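Local coordinates for Lin0012 protein (PDB 3K17) that probably acts as an ATP-dependent phosphomevalonate kinase of the GHMP family, phosphorylating phosphomevalonate in the mevalonate route to isopentenyl diphosphate, at residues A[99-104]-A[129-134]. Sequence-based numbering, arbitrary orientation.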
loop_
_atom_site.group_PDB
_atom_site.type_symbol
_atom_site.label_atom_id
_atom_site.label_comp_id
_atom_site.label_asym_id
_atom_site.label_seq_id
_atom_site.Cartn_x
_atom_site.Cartn_y
_atom_site.Cartn_z
ATOM N N VAL A 99 17.835 27.201 15.167
ATOM C CA VAL A 99 18.919 26.752 16.035
ATOM C C VAL A 99 19.500 25.409 15.605
ATOM O O VAL A 99 18.811 24.576 15.007
ATOM C CB VAL A 99 18.466 26.604 17.511
ATOM C CG1 VAL A 99 17.965 27.937 18.045
ATOM C CG2 VAL A 99 17.397 25.533 17.625
ATOM N N LYS A 100 20.777 25.214 15.917
ATOM C CA LYS A 100 21.467 23.970 15.619
ATOM C C LYS A 100 21.670 23.270 16.953
ATOM O O LYS A 100 22.158 23.877 17.905
ATOM C CB LYS A 100 22.821 24.246 14.968
ATOM C CG LYS A 100 23.749 23.037 14.905
ATOM C CD LYS A 100 25.070 23.396 14.226
ATOM C CE LYS A 100 26.060 22.243 14.305
ATOM N NZ LYS A 100 27.344 22.526 13.607
HETATM N N MSE A 101 21.272 22.005 17.028
HETATM C CA MSE A 101 21.409 21.229 18.256
HETATM C C MSE A 101 22.142 19.928 17.974
HETATM O O MSE A 101 21.774 19.181 17.059
HETATM C CB MSE A 101 20.032 20.919 18.854
HETATM C CG MSE A 101 19.289 22.141 19.405
HETATM SE SE MSE A 101 17.572 21.658 20.184
HETATM C CE MSE A 101 16.500 21.710 18.571
ATOM N N VAL A 102 23.174 19.667 18.767
ATOM C CA VAL A 102 23.986 18.466 18.621
ATOM C C VAL A 102 23.978 17.656 19.906
ATOM O O VAL A 102 24.400 18.141 20.958
ATOM C CB VAL A 102 25.450 18.821 18.285
ATOM C CG1 VAL A 102 26.298 17.554 18.245
ATOM C CG2 VAL A 102 25.512 19.555 16.945
ATOM N N ILE A 103 23.496 16.421 19.818
ATOM C CA ILE A 103 23.444 15.550 20.980
ATOM C C ILE A 103 24.542 14.495 20.954
ATOM O O ILE A 103 24.724 13.796 19.950
ATOM C CB ILE A 103 22.077 14.844 21.078
ATOM C CG1 ILE A 103 20.969 15.889 21.249
ATOM C CG2 ILE A 103 22.085 13.840 22.241
ATOM C CD1 ILE A 103 19.569 15.306 21.386
ATOM N N GLU A 104 25.274 14.394 22.058
ATOM C CA GLU A 104 26.340 13.408 22.210
ATOM C C GLU A 104 25.954 12.569 23.419
ATOM O O GLU A 104 25.159 13.015 24.245
ATOM C CB GLU A 104 27.684 14.088 22.485
ATOM C CG GLU A 104 28.188 15.010 21.388
ATOM C CD GLU A 104 29.351 15.880 21.867
ATOM O OE1 GLU A 104 29.135 16.761 22.738
ATOM O OE2 GLU A 104 30.482 15.671 21.381
ATOM N N ASN A 129 15.108 20.938 28.127
ATOM C CA ASN A 129 15.926 21.904 28.848
ATOM C C ASN A 129 16.629 22.878 27.928
ATOM O O ASN A 129 16.677 24.076 28.215
ATOM C CB ASN A 129 16.960 21.213 29.726
ATOM C CG ASN A 129 16.450 20.978 31.127
ATOM O OD1 ASN A 129 15.592 21.709 31.605
ATOM N ND2 ASN A 129 16.984 19.971 31.797
ATOM N N ALA A 130 17.173 22.372 26.826
ATOM C CA ALA A 130 17.868 23.234 25.877
ATOM C C ALA A 130 16.951 24.283 25.245
ATOM O O ALA A 130 17.333 25.441 25.121
ATOM C CB ALA A 130 18.524 22.393 24.783
ATOM N N LEU A 131 15.747 23.892 24.842
ATOM C CA LEU A 131 14.836 24.842 24.205
ATOM C C LEU A 131 14.201 25.808 25.198
ATOM O O LEU A 131 13.926 26.958 24.852
ATOM C CB LEU A 131 13.743 24.109 23.412
ATOM C CG LEU A 131 14.240 23.380 22.146
ATOM C CD1 LEU A 131 13.128 22.557 21.524
ATOM C CD2 LEU A 131 14.764 24.399 21.152
HETATM N N MSE A 132 13.951 25.350 26.420
HETATM C CA MSE A 132 13.371 26.234 27.416
HETATM C C MSE A 132 14.418 27.251 27.868
HETATM O O MSE A 132 14.116 28.436 28.007
HETATM C CB MSE A 132 12.844 25.450 28.618
HETATM C CG MSE A 132 11.611 24.596 28.324
HETATM SE SE MSE A 132 10.131 25.542 27.503
HETATM C CE MSE A 132 10.518 25.146 25.631
ATOM N N THR A 133 15.649 26.798 28.083
ATOM C CA THR A 133 16.707 27.708 28.512
ATOM C C THR A 133 16.904 28.782 27.439
ATOM O O THR A 133 17.114 29.956 27.744
ATOM C CB THR A 133 18.051 26.968 28.728
ATOM O OG1 THR A 133 17.908 25.997 29.769
ATOM C CG2 THR A 133 19.148 27.954 29.130
ATOM N N LYS A 134 16.803 28.366 26.183
ATOM C CA LYS A 134 16.977 29.254 25.042
ATOM C C LYS A 134 15.804 30.192 24.745
ATOM O O LYS A 134 16.017 31.349 24.384
ATOM C CB LYS A 134 17.268 28.414 23.791
ATOM C CG LYS A 134 17.340 29.194 22.489
ATOM C CD LYS A 134 18.549 30.121 22.450
ATOM C CE LYS A 134 18.652 30.821 21.099
ATOM N NZ LYS A 134 19.824 31.739 21.033
#
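In the N-terminal domain of this probable GHMP kinase, helix 119-135 packs on the mixed beta-sheet, and Met-101 of strand 99-105 meets Leu-131 of the helix there. Met-101 is present as selenomethionine. Its CG lies anti to the carbonyl carbon (chi1 -68°), and a bend at chi3 (-86°) turns the methyl aside, so that selenium and CE both face one branch of the leucine. Leu-131 CD2 sits 4.0 Å from Met-101 SE and 4.1 Å from Met-101 CE, the two side chains crossing at about a right angle. Ile-82 and Ala-85 of helix 76-91 touch Met-101 and Leu-131 respectively, adding a second helix to the same apolar cluster.

Nearer the start of the strand, Val-99 CG1 comes within 4.3 Å of Lys-134 CE, a looser contact with the aliphatic part of the lysine. The charged end of that chain is engaged beyond the pair: NZ forms a salt bridge with Asp-45 of the neighbouring strand 37-45. Within the helix, Asn-129 O accepts hydrogen bonds from Thr-133 N (2.9 Å) and Thr-133 OG1 (2.8 Å), the two donors arriving from opposite faces of the carbonyl plane; the threonine hydroxyl thus donates back to its own helix.

The contact therefore divides by kind of interaction: at Met-101 and Leu-131, methyl groups and selenium join strand to helix by dispersion and exclusion of water, while Lys-134 brings its CE methylene up to Val-99 and, at its tip, adds an ionic link from the helix to the adjacent strand.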